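Sugar-binding transport ATP-binding protein (Pyrococcus horikoshii, PDB 1V43) probably binds and hydrolyses ATP to power sugar uptake, acting as the ATPase subunit of an ABC transporter. Local coordinates at residues A125-L129 / Q130-L134; G145-Q148 / R149-A153; T99-E102 / N103-P107. All coordinates share one frame; numbering follows the deposited sequence.

Interaction 1 of 3, residues A125-L129 / Q130-L134; sequences AAELL and QIEEL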
ATOM      1  N   ALA A 125      15.007  20.728  21.166  1.00 25.74           N
ATOM      2  CA  ALA A 125      14.740  19.647  20.226  1.00 26.50           C
ATOM      3  C   ALA A 125      13.747  18.651  20.805  1.00 23.57           C
ATOM      4  O   ALA A 125      12.834  18.209  20.118  1.00 22.86           O
ATOM      5  CB  ALA A 125      16.048  18.927  19.853  1.00 18.92           C
ATOM      6  N   ALA A 126      13.936  18.305  22.072  1.00 24.77           N
ATOM      7  CA  ALA A 126      13.069  17.350  22.743  1.00 26.04           C
ATOM      8  C   ALA A 126      11.630  17.861  22.781  1.00 28.90           C
ATOM      9  O   ALA A 126      10.678  17.093  22.590  1.00 28.28           O
ATOM     10  CB  ALA A 126      13.588  17.083  24.162  1.00 24.66           C
ATOM     11  N   GLU A 127      11.467  19.157  23.024  1.00 26.27           N
ATOM     12  CA  GLU A 127      10.131  19.731  23.066  1.00 23.73           C
ATOM     13  C   GLU A 127       9.511  19.674  21.661  1.00 25.64           C
ATOM     14  O   GLU A 127       8.337  19.327  21.507  1.00 28.76           O
ATOM     15  CB  GLU A 127      10.193  21.175  23.586  1.00 24.58           C
ATOM     16  CG  GLU A 127       8.834  21.860  23.803  1.00 30.95           C
ATOM     17  CD  GLU A 127       8.093  22.163  22.491  1.00 44.17           C
ATOM     18  OE1 GLU A 127       8.745  22.627  21.523  1.00 40.85           O
ATOM     19  OE2 GLU A 127       6.859  21.954  22.432  1.00 37.52           O
ATOM     20  N   LEU A 128      10.311  19.993  20.644  1.00 22.72           N
ATOM     21  CA  LEU A 128       9.857  19.981  19.257  1.00 25.50           C
ATOM     22  C   LEU A 128       9.376  18.608  18.814  1.00 27.82           C
ATOM     23  O   LEU A 128       8.449  18.506  18.024  1.00 22.38           O
ATOM     24  CB  LEU A 128      10.970  20.459  18.318  1.00 20.76           C
ATOM     25  CG  LEU A 128      11.124  21.977  18.284  1.00 23.68           C
ATOM     26  CD1 LEU A 128      12.362  22.368  17.520  1.00 23.30           C
ATOM     27  CD2 LEU A 128       9.887  22.580  17.655  1.00 22.03           C
ATOM     28  N   LEU A 129      10.010  17.556  19.320  1.00 26.34           N
ATOM     29  CA  LEU A 129       9.606  16.202  18.971  1.00 26.02           C
ATOM     30  C   LEU A 129       8.619  15.614  19.995  1.00 27.40           C
ATOM     31  O   LEU A 129       8.198  14.466  19.875  1.00 27.81           O
ATOM     32  CB  LEU A 129      10.847  15.316  18.854  1.00 25.29           C
ATOM     33  CG  LEU A 129      11.622  15.260  17.522  1.00 23.22           C
ATOM     34  CD1 LEU A 129      10.720  14.656  16.458  1.00 19.38           C
ATOM     35  CD2 LEU A 129      12.116  16.651  17.109  1.00 19.78           C
ATOM     36  N   GLN A 130       8.250  16.410  20.997  1.00 32.18           N
ATOM     37  CA  GLN A 130       7.332  15.965  22.042  1.00 32.30           C
ATOM     38  C   GLN A 130       7.861  14.729  22.765  1.00 31.43           C
ATOM     39  O   GLN A 130       7.120  13.788  23.045  1.00 28.68           O
ATOM     40  CB  GLN A 130       5.945  15.674  21.447  1.00 40.03           C
ATOM     41  CG  GLN A 130       5.181  16.927  21.043  1.00 48.34           C
ATOM     42  CD  GLN A 130       4.329  16.711  19.802  1.00 64.60           C
ATOM     43  OE1 GLN A 130       4.847  16.380  18.728  1.00 66.45           O
ATOM     44  NE2 GLN A 130       3.015  16.897  19.940  1.00 63.48           N
ATOM     45  N   ILE A 131       9.154  14.723  23.052  1.00 31.45           N
ATOM     46  CA  ILE A 131       9.742  13.601  23.769  1.00 30.63           C
ATOM     47  C   ILE A 131      10.428  14.076  25.050  1.00 27.63           C
ATOM     48  O   ILE A 131      11.256  13.362  25.600  1.00 32.04           O
ATOM     49  CB  ILE A 131      10.779  12.854  22.897  1.00 29.93           C
ATOM     50  CG1 ILE A 131      11.758  13.858  22.285  1.00 24.78           C
ATOM     51  CG2 ILE A 131      10.075  12.032  21.809  1.00 26.78           C
ATOM     52  CD1 ILE A 131      12.982  13.224  21.668  1.00 23.15           C
ATOM     53  N   GLU A 132      10.088  15.273  25.529  1.00 29.62           N
ATOM     54  CA  GLU A 132      10.721  15.806  26.747  1.00 36.86           C
ATOM     55  C   GLU A 132      10.604  14.876  27.948  1.00 39.10           C
ATOM     56  O   GLU A 132      11.473  14.879  28.812  1.00 40.02           O
ATOM     57  CB  GLU A 132      10.128  17.158  27.165  1.00 33.75           C
ATOM     58  CG  GLU A 132       9.608  18.023  26.043  1.00 48.25           C
ATOM     59  CD  GLU A 132       8.098  17.886  25.850  1.00 49.94           C
ATOM     60  OE1 GLU A 132       7.623  16.837  25.341  1.00 44.57           O
ATOM     61  OE2 GLU A 132       7.386  18.840  26.227  1.00 48.95           O
ATOM     62  N   GLU A 133       9.540  14.074  27.987  1.00 41.55           N
ATOM     63  CA  GLU A 133       9.298  13.171  29.103  1.00 40.74           C
ATOM     64  C   GLU A 133      10.054  11.853  29.006  1.00 44.11           C
ATOM     65  O   GLU A 133       9.904  10.996  29.868  1.00 50.71           O
ATOM     66  CB  GLU A 133       7.794  12.871  29.237  1.00 54.02           C
ATOM     67  CG  GLU A 133       6.812  13.996  28.838  1.00 60.89           C
ATOM     68  CD  GLU A 133       6.917  15.272  29.674  1.00 62.42           C
ATOM     69  OE1 GLU A 133       5.930  16.042  29.712  1.00 68.47           O
ATOM     70  OE2 GLU A 133       7.976  15.524  30.275  1.00 59.82           O
ATOM     71  N   LEU A 134      10.860  11.681  27.964  1.00 42.35           N
ATOM     72  CA  LEU A 134      11.627  10.446  27.795  1.00 34.13           C
ATOM     73  C   LEU A 134      13.100  10.747  27.898  1.00 33.54           C
ATOM     74  O   LEU A 134      13.940   9.873  27.681  1.00 34.71           O
ATOM     75  CB  LEU A 134      11.382   9.835  26.419  1.00 42.59           C
ATOM     76  CG  LEU A 134       9.970   9.902  25.845  1.00 44.48           C
ATOM     77  CD1 LEU A 134       9.999   9.345  24.439  1.00 50.18           C
ATOM     78  CD2 LEU A 134       9.009   9.132  26.726  1.00 50.01           C
TER

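Interaction 2 of 3, residues G145-Q148 / R149-A153; sequences GQRQ and RVAVA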
ATOM      1  N   GLY A 145       7.321   6.422  24.121  1.00 92.05           N
ATOM      2  CA  GLY A 145       7.458   7.299  22.975  1.00 88.18           C
ATOM      3  C   GLY A 145       7.863   6.545  21.725  1.00 87.39           C
ATOM      4  O   GLY A 145       7.375   5.441  21.463  1.00 91.18           O
ATOM      5  N   GLN A 146       8.755   7.146  20.946  1.00 80.69           N
ATOM      6  CA  GLN A 146       9.236   6.530  19.719  1.00 74.24           C
ATOM      7  C   GLN A 146      10.729   6.782  19.569  1.00 68.18           C
ATOM      8  O   GLN A 146      11.202   7.912  19.727  1.00 65.34           O
ATOM      9  CB  GLN A 146       8.490   7.103  18.507  1.00 76.07           C
ATOM     10  CG  GLN A 146       6.979   7.095  18.662  1.00 84.95           C
ATOM     11  CD  GLN A 146       6.242   7.702  17.478  1.00 91.68           C
ATOM     12  OE1 GLN A 146       6.520   8.828  17.055  1.00 89.81           O
ATOM     13  NE2 GLN A 146       5.283   6.957  16.942  1.00 96.60           N
ATOM     14  N   ARG A 147      11.472   5.719  19.281  1.00 62.55           N
ATOM     15  CA  ARG A 147      12.908   5.820  19.081  1.00 58.28           C
ATOM     16  C   ARG A 147      13.075   6.581  17.771  1.00 53.42           C
ATOM     17  O   ARG A 147      14.140   7.128  17.479  1.00 52.85           O
ATOM     18  CB  ARG A 147      13.525   4.421  18.959  1.00 65.97           C
ATOM     19  CG  ARG A 147      15.009   4.317  19.346  1.00 70.66           C
ATOM     20  CD  ARG A 147      15.906   5.273  18.564  1.00 75.57           C
ATOM     21  NE  ARG A 147      17.317   5.105  18.911  1.00 85.23           N
ATOM     22  CZ  ARG A 147      18.298   5.904  18.497  1.00 86.42           C
ATOM     23  NH1 ARG A 147      18.032   6.942  17.716  1.00 86.24           N
ATOM     24  NH2 ARG A 147      19.551   5.660  18.861  1.00 88.90           N
ATOM     25  N   GLN A 148      12.007   6.605  16.978  1.00 49.76           N
ATOM     26  CA  GLN A 148      12.035   7.307  15.703  1.00 50.55           C
ATOM     27  C   GLN A 148      12.171   8.801  15.978  1.00 43.89           C
ATOM     28  O   GLN A 148      13.052   9.475  15.439  1.00 37.15           O
ATOM     29  CB  GLN A 148      10.750   7.040  14.921  1.00 51.37           C
ATOM     30  CG  GLN A 148      10.817   7.507  13.472  1.00 62.21           C
ATOM     31  CD  GLN A 148      11.934   6.841  12.686  1.00 61.68           C
ATOM     32  OE1 GLN A 148      11.993   5.612  12.591  1.00 61.87           O
ATOM     33  NE2 GLN A 148      12.827   7.651  12.116  1.00 62.59           N
ATOM     34  N   ARG A 149      11.300   9.302  16.845  1.00 40.78           N
ATOM     35  CA  ARG A 149      11.296  10.707  17.213  1.00 39.75           C
ATOM     36  C   ARG A 149      12.639  11.150  17.791  1.00 41.61           C
ATOM     37  O   ARG A 149      13.070  12.285  17.573  1.00 44.23           O
ATOM     38  CB  ARG A 149      10.169  10.961  18.213  1.00 39.53           C
ATOM     39  CG  ARG A 149       8.835  10.404  17.748  1.00 42.41           C
ATOM     40  CD  ARG A 149       7.749  11.465  17.612  1.00 43.75           C
ATOM     41  NE  ARG A 149       7.318  11.989  18.903  1.00 58.00           N
ATOM     42  CZ  ARG A 149       6.659  11.283  19.816  1.00 61.75           C
ATOM     43  NH1 ARG A 149       6.349  10.017  19.579  1.00 59.70           N
ATOM     44  NH2 ARG A 149       6.313  11.842  20.970  1.00 61.29           N
ATOM     45  N   VAL A 150      13.307  10.253  18.514  1.00 41.79           N
ATOM     46  CA  VAL A 150      14.598  10.573  19.118  1.00 35.77           C
ATOM     47  C   VAL A 150      15.640  10.805  18.043  1.00 38.10           C
ATOM     48  O   VAL A 150      16.465  11.713  18.147  1.00 41.54           O
ATOM     49  CB  VAL A 150      15.099   9.432  20.041  1.00 41.08           C
ATOM     50  CG1 VAL A 150      16.450   9.815  20.653  1.00 38.54           C
ATOM     51  CG2 VAL A 150      14.067   9.146  21.132  1.00 37.42           C
ATOM     52  N   ALA A 151      15.604   9.970  17.010  1.00 39.95           N
ATOM     53  CA  ALA A 151      16.544  10.085  15.899  1.00 36.46           C
ATOM     54  C   ALA A 151      16.397  11.441  15.212  1.00 31.55           C
ATOM     55  O   ALA A 151      17.388  12.068  14.831  1.00 32.48           O
ATOM     56  CB  ALA A 151      16.305   8.944  14.882  1.00 34.04           C
ATOM     57  N   VAL A 152      15.157  11.897  15.053  1.00 29.55           N
ATOM     58  CA  VAL A 152      14.924  13.188  14.405  1.00 28.35           C
ATOM     59  C   VAL A 152      15.408  14.340  15.271  1.00 28.38           C
ATOM     60  O   VAL A 152      16.014  15.275  14.757  1.00 33.27           O
ATOM     61  CB  VAL A 152      13.438  13.418  14.091  1.00 25.90           C
ATOM     62  CG1 VAL A 152      13.255  14.791  13.472  1.00 20.78           C
ATOM     63  CG2 VAL A 152      12.927  12.337  13.156  1.00 29.19           C
ATOM     64  N   ALA A 153      15.147  14.273  16.580  1.00 24.54           N
ATOM     65  CA  ALA A 153      15.578  15.334  17.487  1.00 22.49           C
ATOM     66  C   ALA A 153      17.092  15.457  17.410  1.00 16.03           C
ATOM     67  O   ALA A 153      17.638  16.562  17.438  1.00 27.32           O
ATOM     68  CB  ALA A 153      15.141  15.035  18.941  1.00 16.33           C
TER

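Interaction 3 of 3, residues T99-E102 / N103-P107; sequences TVYE and NIAFP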
ATOM      1  N   THR A  99      21.241   7.706  27.233  1.00 53.26           N
ATOM      2  CA  THR A  99      19.877   8.090  27.557  1.00 47.22           C
ATOM      3  C   THR A  99      19.374   8.959  26.397  1.00 41.35           C
ATOM      4  O   THR A  99      20.174   9.441  25.601  1.00 35.07           O
ATOM      5  CB  THR A  99      19.846   8.887  28.868  1.00 41.51           C
ATOM      6  OG1 THR A  99      18.493   9.183  29.214  1.00 57.23           O
ATOM      7  CG2 THR A  99      20.614  10.166  28.730  1.00 37.47           C
ATOM      8  N   VAL A 100      18.064   9.140  26.278  1.00 39.17           N
ATOM      9  CA  VAL A 100      17.543   9.974  25.204  1.00 36.28           C
ATOM     10  C   VAL A 100      18.297  11.298  25.233  1.00 38.68           C
ATOM     11  O   VAL A 100      18.776  11.771  24.202  1.00 36.68           O
ATOM     12  CB  VAL A 100      16.026  10.226  25.355  1.00 36.29           C
ATOM     13  CG1 VAL A 100      15.560  11.269  24.336  1.00 33.89           C
ATOM     14  CG2 VAL A 100      15.262   8.930  25.136  1.00 34.59           C
ATOM     15  N   TYR A 101      18.437  11.876  26.423  1.00 32.35           N
ATOM     16  CA  TYR A 101      19.145  13.140  26.554  1.00 31.44           C
ATOM     17  C   TYR A 101      20.576  13.027  26.016  1.00 38.47           C
ATOM     18  O   TYR A 101      21.084  13.941  25.353  1.00 30.14           O
ATOM     19  CB  TYR A 101      19.202  13.560  28.027  1.00 27.77           C
ATOM     20  CG  TYR A 101      19.833  14.921  28.267  1.00 26.72           C
ATOM     21  CD1 TYR A 101      19.043  16.045  28.527  1.00 24.27           C
ATOM     22  CD2 TYR A 101      21.223  15.081  28.255  1.00 26.44           C
ATOM     23  CE1 TYR A 101      19.626  17.293  28.774  1.00 27.63           C
ATOM     24  CE2 TYR A 101      21.820  16.336  28.495  1.00 24.81           C
ATOM     25  CZ  TYR A 101      21.020  17.431  28.751  1.00 27.04           C
ATOM     26  OH  TYR A 101      21.603  18.672  28.955  1.00 27.29           O
ATOM     27  N   GLU A 102      21.233  11.917  26.337  1.00 35.62           N
ATOM     28  CA  GLU A 102      22.604  11.688  25.897  1.00 46.95           C
ATOM     29  C   GLU A 102      22.660  11.393  24.400  1.00 47.36           C
ATOM     30  O   GLU A 102      23.571  11.836  23.701  1.00 43.56           O
ATOM     31  CB  GLU A 102      23.232  10.538  26.693  1.00 51.63           C
ATOM     32  CG  GLU A 102      23.697  10.954  28.081  1.00 59.25           C
ATOM     33  CD  GLU A 102      24.770  12.034  28.033  1.00 65.48           C
ATOM     34  OE1 GLU A 102      25.859  11.762  27.483  1.00 72.26           O
ATOM     35  OE2 GLU A 102      24.530  13.153  28.541  1.00 64.56           O
ATOM     36  N   ASN A 103      21.678  10.642  23.918  1.00 46.10           N
ATOM     37  CA  ASN A 103      21.606  10.321  22.504  1.00 50.69           C
ATOM     38  C   ASN A 103      21.547  11.646  21.733  1.00 49.90           C
ATOM     39  O   ASN A 103      22.382  11.915  20.869  1.00 46.47           O
ATOM     40  CB  ASN A 103      20.357   9.485  22.228  1.00 53.29           C
ATOM     41  CG  ASN A 103      20.293   8.988  20.797  1.00 61.95           C
ATOM     42  OD1 ASN A 103      20.310   9.777  19.852  1.00 70.87           O
ATOM     43  ND2 ASN A 103      20.215   7.673  20.630  1.00 59.14           N
ATOM     44  N   ILE A 104      20.579  12.490  22.077  1.00 43.84           N
ATOM     45  CA  ILE A 104      20.424  13.776  21.400  1.00 40.28           C
ATOM     46  C   ILE A 104      21.614  14.702  21.642  1.00 44.26           C
ATOM     47  O   ILE A 104      21.923  15.572  20.817  1.00 34.75           O
ATOM     48  CB  ILE A 104      19.135  14.496  21.858  1.00 29.29           C
ATOM     49  CG1 ILE A 104      17.925  13.606  21.580  1.00 28.55           C
ATOM     50  CG2 ILE A 104      18.992  15.837  21.130  1.00 31.48           C
ATOM     51  CD1 ILE A 104      16.595  14.164  22.087  1.00 28.03           C
ATOM     52  N   ALA A 105      22.280  14.510  22.776  1.00 44.16           N
ATOM     53  CA  ALA A 105      23.421  15.344  23.137  1.00 45.60           C
ATOM     54  C   ALA A 105      24.705  14.946  22.418  1.00 47.48           C
ATOM     55  O   ALA A 105      25.524  15.805  22.107  1.00 47.78           O
ATOM     56  CB  ALA A 105      23.644  15.294  24.649  1.00 47.91           C
ATOM     57  N   PHE A 106      24.871  13.648  22.163  1.00 52.52           N
ATOM     58  CA  PHE A 106      26.070  13.114  21.507  1.00 59.67           C
ATOM     59  C   PHE A 106      26.641  14.024  20.412  1.00 63.84           C
ATOM     60  O   PHE A 106      27.800  14.426  20.481  1.00 68.42           O
ATOM     61  CB  PHE A 106      25.780  11.719  20.939  1.00 61.49           C
ATOM     62  CG  PHE A 106      27.012  10.919  20.627  1.00 71.39           C
ATOM     63  CD1 PHE A 106      27.907  10.573  21.637  1.00 74.81           C
ATOM     64  CD2 PHE A 106      27.270  10.490  19.330  1.00 73.71           C
ATOM     65  CE1 PHE A 106      29.041   9.809  21.361  1.00 76.84           C
ATOM     66  CE2 PHE A 106      28.403   9.723  19.043  1.00 75.11           C
ATOM     67  CZ  PHE A 106      29.289   9.383  20.060  1.00 77.38           C
ATOM     68  N   PRO A 107      25.835  14.363  19.389  1.00 66.18           N
ATOM     69  CA  PRO A 107      26.315  15.229  18.309  1.00 67.74           C
ATOM     70  C   PRO A 107      26.845  16.602  18.737  1.00 69.76           C
ATOM     71  O   PRO A 107      27.165  17.432  17.888  1.00 74.03           O
ATOM     72  CB  PRO A 107      25.093  15.345  17.403  1.00 65.77           C
ATOM     73  CG  PRO A 107      24.453  14.016  17.551  1.00 67.59           C
ATOM     74  CD  PRO A 107      24.513  13.806  19.045  1.00 67.45           C
TER

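Interaction 1 of 3, residues A125-L129 / Q130-L134
Glu132 comes back alongside Glu127 where helix 115-128 runs out, the two side chains side by side and pointing the same way. CG of Glu132 rests on the backbone of Glu127, 3.5 Å from Glu127 CA, and the carboxylates are turned nearly perpendicular, 86° apart. Glu127 OE2 and Glu132 OE2 remain 4.9 Å from each other, so the aliphatic parts pack while two like charges share a neighbourhood and would probably disfavour full ionisation of both. The other flank of the turn is apolar. Ile131 has CG1 tucked between its backbone N and its carbonyl carbon, chi1 50°, and this torsion turns CG1 back over the last helical turn, where it lies 4.2 Å from Ala126 CB and 3.8 Å from Leu129 CB. Two backbone bonds hold the reversal. Ile131 N donates to Ala126 O over 2.9 Å in a nearly straight line, whereas Gln130 N reaches Glu127 O at 3.0 Å from well above the carbonyl plane. With Gln130 at positive phi (58°), this is a Schellman motif, and the packing of Ile131 on Ala126 is the apolar contact that commonly accompanies it. The motif closes the helix and turns the chain into the loop that leads to helix 147-156. Around it, Leu129 packs on Val152 and Ala153 of that helix, Leu128 reaches Leu187 and Leu191 of helix 174-191, and Ala126 meets Leu135 of the following loop.

Interaction 2 of 3, residues G145-Q148 / R149-A153
Gln146 lies across the folded side chain of Arg149, its CB 3.4 Å from Arg149 CG and its amide plane turned 64° from the guanidinium. Bends at chi2 and chi3 (-70°) curl Arg149 back toward the start of helix 147-156, and NH1 meets Gln146 OE1 at 2.8 Å, at the guanidinium edge. The model crowds OE1 here, so the exact place of this bond is doubtful. The other two nitrogens serve the preceding turn: NE bonds Leu129 O and NH2 bonds Gln130 O. With an alanine here the carbonyls of Leu129 and Gln130 would probably lose their side-chain donor. Gln146 is also the N-cap residue, and its backbone O receives a weak bond from Val150 N. Regular helical bonding follows, with Ala151 N on Arg147 O (3.2 Å) and Val152 N on Gln148 O (3.2 Å). Arg147, bent at chi2, runs forward along the helix, and NH1 comes to 3.9 Å from Ala151 CB. Gly145 and Gln146 end the LSGGQ signature sequence of ABC ATPases. Chemically, two main-chain oxygens hold the guanidinium and limit its rotation, joining the start of helix 147-156 to the turn after helix 115-128; a third bond, to the Gln146 amide, is less sure.

Interaction 3 of 3, residues T99-E102 / N103-P107
Ile104 reaches back one helical turn to Val100, and its side chain can be followed along that path. Its CB lies 3.6 Å from Val100 O. The next atom, CG1, stands anti to the carbonyl carbon of Ile104 (chi1 -58°) and comes closer still, 3.3 Å from the same oxygen. The chain then extends, chi2 176°, and carries CD1 past the carbonyl to the methyl CG1 of Val100, at 3.8 Å. Val100 and Ile104 thus run side by side and point the same way, forming an i to i+4 apolar pair on the buried side of helix 100-105. Behind them the backbone is joined by the bond from Ile104 N to Val100 O, 2.9 Å and almost perfectly straight at the hydrogen (179°). One residue earlier, Asn103 N donates to Thr99 O at 2.6 Å, close to the line of the C=O. On another side of the helix, CB of Ala105 sits 4.3 Å from CD2 of Tyr101, meeting the ring obliquely. The phenol hydroxyl continues to Asp119 of helix 115-128, and Tyr101 and Ala105 both pack on Val122 there. Thr99 is the N-cap residue, but its OG1 hydrogen-bonds the carbonyls of Leu135 and Arg137. At the far end Phe106 N still bonds Glu102 O (2.7 Å), and Pro107, lacking an N-H, cannot carry the pattern on. Helix 100-105 packs against helices 115-128 and 147-156 in the helical part of the ABC ATPase domain. The chemistry is therefore divided: most of the backbone bonding described runs within the short helix, though Val100 and Tyr101 also bond main-chain atoms of Arg137 and Leu135; its aliphatic side chains pack on neighbouring helices and loops, and the hydroxyls of Thr99 and Tyr101 fasten it to its surroundings.

The three contacts form one cluster: the centres of interactions 1 and 2 lie about 9 Å apart, those of 2 and 3 about 11 Å, those of 1 and 3 about 12 Å. Ile104 joins them, its CD1 being 3.8 Å from Ile131 CD1 of interaction 1 and 3.6 Å from Ala153 CB of interaction 2. Interactions 1 and 2 are joined chiefly through Arg149, whose NE lies 2.8 Å from Leu129 O; Leu134 CD1 also packs near Gly145 CA, 3.6 Å. All three belong to the helical part of the ATPase domain, away from the ATP-binding residues Gly47 to Thr52. In closed ABC dimers the signature sequence ending at 145-146 typically faces the partner subunit's nucleotide.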